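Local coordinates for protein Amuc_1100 (Akkermansia muciniphila, PDB 6LAD) that is an outer-membrane protein of a gut bacterium, linked to host toll-like receptor 2 and probably related to components of type II secretion systems, at residues S63-P68 with F277-A282; V115-T120 with L151-P156; N133-C138 with L188-A193. One frame throughout, in Å; residues are numbered along the deposited sequence.

Interaction 1: residues S63-P68 with F277-A282; sequences SSALVP and FNQPKA
Where strand 266-277 runs out of the central sheet into the C-terminal tail, F277 and Q279 meet S64 and A65 of the loop joining helix 58-61 to helix 71-92. It is a small example of a strand end joined to a distant loop through a serine hydroxyl. S64 supplies the one hydrogen bond between the two segments: the F277 amide N donates to S64 OG at 3.1 Å, nearly straight at 162°. The same hydroxyl oxygen lies in the plane of the F277 ring, at its edge, 3.5 Å from CD2. Q279 folds back over this junction. With CG beside the backbone N and a bend at chi2 (-68°), its chain brings the amide over the S64 carbonyl, CD standing 3.3 Å from S64 O. Its NE2 turns instead to F277 O, to which it donates at 3.2 Å; this donor sits above the carbonyl plane, 52° out of it. The other end of the amide, OE1, approaches A65 CA at 3.5 Å, while L66 CD1 comes within 4.3 Å of K281 CE as looser apolar packing. Without the amide, as with an alanine at Q279, F277 O would probably lose this donor and a gap would be likely to open over the S64 carbonyl. Across the contact S64 is thus bonded through its hydroxyl, while its carbonyl bonds H276 NE2 and is only overlain by the Q279 amide; the bond from Q279 NE2 to F277 O holds the folded-back side chain against the strand end.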
loop_
_atom_site.group_PDB
_atom_site.type_symbol
_atom_site.label_atom_id
_atom_site.label_comp_id
_atom_site.label_asym_id
_atom_site.label_seq_id
_atom_site.Cartn_x
_atom_site.Cartn_y
_atom_site.Cartn_z
ATOM N N SER A 63 7.116 9.595 1.999
ATOM C CA SER A 63 5.853 9.131 1.453
ATOM C C SER A 63 4.857 8.749 2.533
ATOM O O SER A 63 3.690 8.521 2.213
ATOM C CB SER A 63 6.074 7.935 0.535
ATOM O OG SER A 63 6.561 6.821 1.263
ATOM N N SER A 64 5.280 8.644 3.792
ATOM C CA SER A 64 4.315 8.372 4.846
ATOM C C SER A 64 3.557 9.615 5.286
ATOM O O SER A 64 2.575 9.489 6.026
ATOM C CB SER A 64 5.001 7.714 6.044
ATOM O OG SER A 64 5.097 6.315 5.843
ATOM N N ALA A 65 3.974 10.803 4.859
ATOM C CA ALA A 65 3.193 11.992 5.171
ATOM C C ALA A 65 1.819 11.904 4.507
ATOM O O ALA A 65 1.685 11.492 3.349
ATOM C CB ALA A 65 3.925 13.251 4.728
ATOM N N LEU A 66 0.792 12.253 5.268
ATOM C CA LEU A 66 -0.580 12.185 4.799
ATOM C C LEU A 66 -0.943 13.463 4.057
ATOM O O LEU A 66 -0.578 14.567 4.474
ATOM C CB LEU A 66 -1.527 11.974 5.977
ATOM C CG LEU A 66 -1.309 10.689 6.768
ATOM C CD1 LEU A 66 -2.375 10.536 7.825
ATOM C CD2 LEU A 66 -1.306 9.478 5.843
ATOM N N VAL A 67 -1.628 13.306 2.938
ATOM C CA VAL A 67 -2.117 14.426 2.140
ATOM C C VAL A 67 -3.602 14.597 2.430
ATOM O O VAL A 67 -4.348 13.608 2.355
ATOM C CB VAL A 67 -1.878 14.187 0.640
ATOM C CG1 VAL A 67 -2.448 15.321 -0.178
ATOM C CG2 VAL A 67 -0.391 14.062 0.372
ATOM N N PRO A 68 -4.069 15.809 2.747
ATOM C CA PRO A 68 -5.504 16.015 2.972
ATOM C C PRO A 68 -6.298 15.529 1.774
ATOM O O PRO A 68 -5.968 15.822 0.625
ATOM C CB PRO A 68 -5.622 17.532 3.152
ATOM C CG PRO A 68 -4.267 17.990 3.547
ATOM C CD PRO A 68 -3.306 17.065 2.855
ATOM N N PHE A 277 4.891 4.828 8.505
ATOM C CA PHE A 277 5.617 5.491 9.578
ATOM C C PHE A 277 4.756 6.542 10.265
ATOM O O PHE A 277 4.001 7.265 9.613
ATOM C CB PHE A 277 6.906 6.085 9.027
ATOM C CG PHE A 277 7.859 5.038 8.549
ATOM C CD1 PHE A 277 8.747 4.436 9.429
ATOM C CD2 PHE A 277 7.853 4.617 7.228
ATOM C CE1 PHE A 277 9.617 3.444 8.998
ATOM C CE2 PHE A 277 8.735 3.631 6.789
ATOM C CZ PHE A 277 9.612 3.041 7.678
ATOM N N ASN A 278 4.864 6.608 11.595
ATOM C CA ASN A 278 3.923 7.372 12.410
ATOM C C ASN A 278 3.971 8.859 12.080
ATOM O O ASN A 278 5.036 9.431 11.850
ATOM C CB ASN A 278 4.252 7.168 13.896
ATOM C CG ASN A 278 3.862 8.371 14.778
ATOM O OD1 ASN A 278 4.677 9.259 15.040
ATOM N ND2 ASN A 278 2.623 8.375 15.263
ATOM N N GLN A 279 2.790 9.470 12.007
ATOM C CA GLN A 279 2.659 10.876 11.662
ATOM C C GLN A 279 2.135 11.698 12.835
ATOM O O GLN A 279 1.387 11.191 13.681
ATOM C CB GLN A 279 1.741 11.069 10.455
ATOM C CG GLN A 279 2.266 10.351 9.250
ATOM C CD GLN A 279 3.536 10.995 8.779
ATOM O OE1 GLN A 279 3.600 12.221 8.616
ATOM N NE2 GLN A 279 4.574 10.188 8.584
ATOM N N PRO A 280 2.502 12.976 12.903
ATOM C CA PRO A 280 1.898 13.866 13.895
ATOM C C PRO A 280 0.495 14.266 13.474
ATOM O O PRO A 280 0.204 14.435 12.286
ATOM C CB PRO A 280 2.848 15.069 13.905
ATOM C CG PRO A 280 3.383 15.110 12.516
ATOM C CD PRO A 280 3.491 13.674 12.063
ATOM N N LYS A 281 -0.381 14.414 14.463
ATOM C CA LYS A 281 -1.749 14.866 14.247
ATOM C C LYS A 281 -1.980 16.181 14.984
ATOM O O LYS A 281 -1.437 16.402 16.071
ATOM C CB LYS A 281 -2.760 13.807 14.711
ATOM C CG LYS A 281 -3.103 12.765 13.645
ATOM C CD LYS A 281 -1.914 11.860 13.331
ATOM C CE LYS A 281 -2.179 10.979 12.109
ATOM N NZ LYS A 281 -3.393 10.129 12.290
ATOM N N ALA A 282 -2.776 17.061 14.380
ATOM C CA ALA A 282 -3.122 18.339 14.997
ATOM C C ALA A 282 -4.524 18.726 14.556
ATOM O O ALA A 282 -4.765 18.927 13.359
ATOM C CB ALA A 282 -2.118 19.430 14.621
#

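Interaction 2: residues V115-T120 with L151-P156; sequences VQAAST and LPIETP
The backbones of A117 and I153 come within 5.6 Å at their CA atoms, where the turn leading into helix 118-136 faces a short turn at 152-154 that has helical angles without a regular helix's bonds. What joins them is van der Waals packing of small and branched side chains. A117 CB is directed at the turn and rests 3.8 Å from I153 CG2, with the I153 carbonyl O equally near. The other branch of I153 reaches further: CG1 stands anti to the backbone N (chi1 -164°) and the chain stays extended, which carries CD1 along the first segment to 3.6 Å from Q116 O, with T120 OG1 a little beyond. One helical turn after A117, T120 makes the second apolar touch, its methyl CG2 lying 3.6 Å from L151 CD1 as the two side chains cross obliquely. T120 thus offers its methyl to L151 and its hydroxyl side to the end of I153. The turn is also braced from within. L151 N donates to E154 OE2 at 2.9 Å, from above the carboxylate plane, while E154 N returns a bond to L151 O; T155 N similarly bonds P152 O. E154 has further partners, a salt bridge from OE2 to R148 and a hydrogen bond from OE1 to Y108, so its carboxylate is shared among three residues and probably keeps its charge. Around the contact, S114 OG accepts the A117 amide just before helix 118-136. L151 and T120 both lean on M174 of strand 171-182, L151 also touches E124, and E154 packs on L121, so the turn packs against the first turns of helix 118-136 and touches strand 171-182 through L151.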
loop_
_atom_site.group_PDB
_atom_site.type_symbol
_atom_site.label_atom_id
_atom_site.label_comp_id
_atom_site.label_asym_id
_atom_site.label_seq_id
_atom_site.Cartn_x
_atom_site.Cartn_y
_atom_site.Cartn_z
ATOM N N VAL A 115 -14.684 9.881 6.247
ATOM C CA VAL A 115 -13.891 11.106 6.229
ATOM C C VAL A 115 -12.612 10.925 7.025
ATOM O O VAL A 115 -11.562 11.484 6.680
ATOM C CB VAL A 115 -14.726 12.299 6.750
ATOM C CG1 VAL A 115 -13.834 13.479 7.113
ATOM C CG2 VAL A 115 -15.720 12.729 5.702
ATOM N N GLN A 116 -12.672 10.138 8.094
ATOM C CA GLN A 116 -11.526 10.025 8.983
ATOM C C GLN A 116 -10.425 9.179 8.362
ATOM O O GLN A 116 -9.240 9.414 8.623
ATOM C CB GLN A 116 -11.982 9.428 10.323
ATOM C CG GLN A 116 -13.037 10.270 11.078
ATOM C CD GLN A 116 -14.504 9.908 10.757
ATOM O OE1 GLN A 116 -14.803 9.332 9.714
ATOM N NE2 GLN A 116 -15.414 10.248 11.669
ATOM N N ALA A 117 -10.798 8.251 7.482
ATOM C CA ALA A 117 -9.888 7.255 6.949
ATOM C C ALA A 117 -9.310 7.593 5.585
ATOM O O ALA A 117 -8.408 6.876 5.137
ATOM C CB ALA A 117 -10.611 5.909 6.844
ATOM N N ALA A 118 -9.764 8.669 4.930
ATOM C CA ALA A 118 -9.391 8.894 3.532
ATOM C C ALA A 118 -7.888 9.147 3.366
ATOM O O ALA A 118 -7.280 8.642 2.422
ATOM C CB ALA A 118 -10.198 10.045 2.941
ATOM N N SER A 119 -7.282 9.953 4.245
ATOM C CA SER A 119 -5.839 10.189 4.181
ATOM C C SER A 119 -5.052 8.887 4.218
ATOM O O SER A 119 -4.180 8.645 3.371
ATOM C CB SER A 119 -5.389 11.064 5.350
ATOM O OG SER A 119 -5.591 12.425 5.087
ATOM N N THR A 120 -5.307 8.063 5.236
ATOM C CA THR A 120 -4.542 6.837 5.403
ATOM C C THR A 120 -4.770 5.902 4.227
ATOM O O THR A 120 -3.825 5.292 3.709
ATOM C CB THR A 120 -4.921 6.173 6.726
ATOM O OG1 THR A 120 -4.592 7.047 7.805
ATOM C CG2 THR A 120 -4.211 4.895 6.904
ATOM N N LEU A 151 -8.109 -1.662 7.350
ATOM C CA LEU A 151 -7.333 -1.114 8.449
ATOM C C LEU A 151 -8.254 -0.756 9.606
ATOM O O LEU A 151 -9.450 -0.547 9.410
ATOM C CB LEU A 151 -6.571 0.129 7.992
ATOM C CG LEU A 151 -5.658 0.066 6.766
ATOM C CD1 LEU A 151 -5.025 1.414 6.516
ATOM C CD2 LEU A 151 -4.584 -0.966 6.971
ATOM N N PRO A 152 -7.717 -0.659 10.825
ATOM C CA PRO A 152 -8.564 -0.264 11.965
ATOM C C PRO A 152 -9.339 1.021 11.739
ATOM O O PRO A 152 -10.501 1.113 12.149
ATOM C CB PRO A 152 -7.547 -0.105 13.102
ATOM C CG PRO A 152 -6.452 -1.014 12.750
ATOM C CD PRO A 152 -6.349 -1.000 11.254
ATOM N N ILE A 153 -8.726 2.020 11.095
ATOM C CA ILE A 153 -9.349 3.332 10.959
ATOM C C ILE A 153 -10.568 3.302 10.045
ATOM O O ILE A 153 -11.415 4.200 10.111
ATOM C CB ILE A 153 -8.295 4.323 10.451
ATOM C CG1 ILE A 153 -8.755 5.756 10.663
ATOM C CG2 ILE A 153 -8.005 4.068 8.986
ATOM C CD1 ILE A 153 -7.631 6.755 10.510
ATOM N N GLU A 154 -10.706 2.271 9.215
ATOM C CA GLU A 154 -11.888 2.154 8.369
ATOM C C GLU A 154 -13.099 1.722 9.175
ATOM O O GLU A 154 -14.230 2.091 8.831
ATOM C CB GLU A 154 -11.650 1.149 7.241
ATOM C CG GLU A 154 -10.602 1.556 6.245
ATOM C CD GLU A 154 -10.391 0.499 5.202
ATOM O OE1 GLU A 154 -11.325 0.231 4.415
ATOM O OE2 GLU A 154 -9.293 -0.083 5.179
ATOM N N THR A 155 -12.874 0.922 10.224
ATOM C CA THR A 155 -13.930 0.361 11.065
ATOM C C THR A 155 -13.829 0.893 12.484
ATOM O O THR A 155 -13.163 0.275 13.331
ATOM C CB THR A 155 -13.835 -1.163 11.108
ATOM O OG1 THR A 155 -12.488 -1.578 10.829
ATOM C CG2 THR A 155 -14.736 -1.768 10.075
ATOM N N PRO A 156 -14.516 1.991 12.816
ATOM C CA PRO A 156 -14.497 2.466 14.213
ATOM C C PRO A 156 -15.048 1.430 15.198
ATOM O O PRO A 156 -14.914 1.621 16.414
ATOM C CB PRO A 156 -15.376 3.728 14.175
ATOM C CG PRO A 156 -15.268 4.206 12.756
ATOM C CD PRO A 156 -15.158 2.958 11.907
#

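Interaction 3: residues N133-C138 with L188-A193; sequences NKLAEC and LKAMNA
L135, in the last turn of helix 118-136, and C138, just past its end, pack against K189, A190 and A193 of helix 184-195, and apolar contacts dominate. L135 CD2 touches A190 CB at 3.6 Å. Although the L135 CB bond does not point at the other helix, CG beside the backbone N (chi1 -68°) brings one methyl across to it. C138 makes the broader contact: its SG lies 3.7 Å from A193 CB and equally close to A190 CA, while its CB meets K189 CB at 3.8 Å. The sulfur thus sits against one turn of the facing helix, touching residues spaced so that they share one side. Among polar groups, the long K189 chain passes alongside C138, its NZ ending 3.6 Å from C138 O; this amine also has a long, weak ion pair with E185. The small alanines allow the helices to come close, and L135 and A190 reach I178 and F180 of strand 171-182 beneath. Two helices side by side on one face of a sheet, in the order helix-strand-strand-helix-strand-strand, are consistent with a ferredoxin-like fold in circularly permuted form, as in type II secretion relatives.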
loop_
_atom_site.group_PDB
_atom_site.type_symbol
_atom_site.label_atom_id
_atom_site.label_comp_id
_atom_site.label_asym_id
_atom_site.label_seq_id
_atom_site.Cartn_x
_atom_site.Cartn_y
_atom_site.Cartn_z
ATOM N N ASN A 133 2.707 -1.358 -10.086
ATOM C CA ASN A 133 3.341 -0.930 -11.331
ATOM C C ASN A 133 4.780 -1.462 -11.447
ATOM O O ASN A 133 5.193 -1.931 -12.529
ATOM C CB ASN A 133 3.276 0.596 -11.450
ATOM C CG ASN A 133 1.903 1.076 -11.985
ATOM O OD1 ASN A 133 1.422 0.583 -12.999
ATOM N ND2 ASN A 133 1.286 2.028 -11.303
ATOM N N LYS A 134 5.529 -1.491 -10.330
ATOM C CA LYS A 134 6.857 -2.093 -10.387
ATOM C C LYS A 134 6.764 -3.563 -10.782
ATOM O O LYS A 134 7.566 -4.050 -11.590
ATOM C CB LYS A 134 7.580 -1.959 -9.049
ATOM C CG LYS A 134 7.847 -0.552 -8.637
ATOM C CD LYS A 134 9.189 -0.101 -9.121
ATOM C CE LYS A 134 9.397 1.374 -8.835
ATOM N NZ LYS A 134 10.727 1.823 -9.346
ATOM N N LEU A 135 5.780 -4.278 -10.234
ATOM C CA LEU A 135 5.583 -5.671 -10.620
ATOM C C LEU A 135 5.196 -5.791 -12.085
ATOM O O LEU A 135 5.569 -6.764 -12.750
ATOM C CB LEU A 135 4.506 -6.314 -9.750
ATOM C CG LEU A 135 4.862 -6.500 -8.281
ATOM C CD1 LEU A 135 3.673 -7.029 -7.551
ATOM C CD2 LEU A 135 6.032 -7.439 -8.131
ATOM N N ALA A 136 4.451 -4.815 -12.602
ATOM C CA ALA A 136 4.066 -4.827 -14.005
ATOM C C ALA A 136 5.270 -4.666 -14.911
ATOM O O ALA A 136 5.182 -4.967 -16.101
ATOM C CB ALA A 136 3.050 -3.722 -14.294
ATOM N N GLU A 137 6.392 -4.203 -14.389
ATOM C CA GLU A 137 7.558 -4.103 -15.260
ATOM C C GLU A 137 8.361 -5.401 -15.338
ATOM O O GLU A 137 9.340 -5.453 -16.083
ATOM C CB GLU A 137 8.478 -2.957 -14.798
ATOM C CG GLU A 137 7.845 -1.583 -14.893
ATOM C CD GLU A 137 7.581 -1.173 -16.332
ATOM O OE1 GLU A 137 8.315 -1.649 -17.227
ATOM O OE2 GLU A 137 6.615 -0.413 -16.581
ATOM N N CYS A 138 7.954 -6.456 -14.637
ATOM C CA CYS A 138 8.773 -7.655 -14.483
ATOM C C CYS A 138 8.496 -8.769 -15.497
ATOM O O CYS A 138 9.082 -9.848 -15.373
ATOM C CB CYS A 138 8.617 -8.208 -13.068
ATOM S SG CYS A 138 9.145 -7.042 -11.817
ATOM N N LEU A 188 11.444 -14.061 -10.072
ATOM C CA LEU A 188 12.624 -13.516 -9.413
ATOM C C LEU A 188 12.701 -12.002 -9.597
ATOM O O LEU A 188 13.013 -11.267 -8.643
ATOM C CB LEU A 188 13.891 -14.193 -9.935
ATOM C CG LEU A 188 14.120 -15.695 -9.723
ATOM C CD1 LEU A 188 15.558 -16.039 -10.099
ATOM C CD2 LEU A 188 13.817 -16.132 -8.306
ATOM N N LYS A 189 12.426 -11.515 -10.822
ATOM C CA LYS A 189 12.389 -10.069 -11.027
ATOM C C LYS A 189 11.373 -9.414 -10.099
ATOM O O LYS A 189 11.614 -8.317 -9.594
ATOM C CB LYS A 189 12.055 -9.700 -12.477
ATOM C CG LYS A 189 13.111 -9.972 -13.537
ATOM C CD LYS A 189 12.874 -9.057 -14.745
ATOM C CE LYS A 189 13.379 -9.641 -16.072
ATOM N NZ LYS A 189 12.324 -10.462 -16.764
ATOM N N ALA A 190 10.235 -10.069 -9.864
ATOM C CA ALA A 190 9.227 -9.492 -8.984
ATOM C C ALA A 190 9.734 -9.385 -7.554
ATOM O O ALA A 190 9.561 -8.342 -6.903
ATOM C CB ALA A 190 7.946 -10.321 -9.038
ATOM N N MET A 191 10.371 -10.442 -7.049
ATOM C CA MET A 191 10.948 -10.360 -5.705
ATOM C C MET A 191 11.939 -9.211 -5.602
ATOM O O MET A 191 11.890 -8.414 -4.654
ATOM C CB MET A 191 11.610 -11.674 -5.317
ATOM C CG MET A 191 10.682 -12.871 -5.416
ATOM S SD MET A 191 9.504 -12.826 -4.059
ATOM C CE MET A 191 8.003 -12.423 -4.946
ATOM N N ASN A 192 12.855 -9.113 -6.566
ATOM C CA ASN A 192 13.814 -8.012 -6.537
ATOM C C ASN A 192 13.125 -6.658 -6.649
ATOM O O ASN A 192 13.556 -5.683 -6.022
ATOM C CB ASN A 192 14.859 -8.183 -7.630
ATOM C CG ASN A 192 15.876 -9.229 -7.280
ATOM O OD1 ASN A 192 16.316 -9.312 -6.135
ATOM N ND2 ASN A 192 16.234 -10.057 -8.250
ATOM N N ALA A 193 12.066 -6.571 -7.453
ATOM C CA ALA A 193 11.378 -5.299 -7.624
ATOM C C ALA A 193 10.825 -4.821 -6.297
ATOM O O ALA A 193 11.030 -3.664 -5.906
ATOM C CB ALA A 193 10.264 -5.446 -8.655
#

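How the interactions relate
Interactions 1 and 2 are neighbours, their centres 13 Å apart, and touch directly: V67 O and S119 OG are 3.2 Å apart, a probable hydrogen bond, while L66 CD1 packs 4.1 Å from T120 OG1. The 63-68 loop therefore lies between the tail after strand 266-277 and the start of helix 118-136. That helix then links interaction 2 to interaction 3 at its other end, the two centres being 29 Å apart on opposite sides of the chain's centre. Interaction 3 is about 28 Å, centre to centre, from interaction 1. Along the chain, the loop closed by interaction 1 encloses both others, and interactions 2 and 3 interleave.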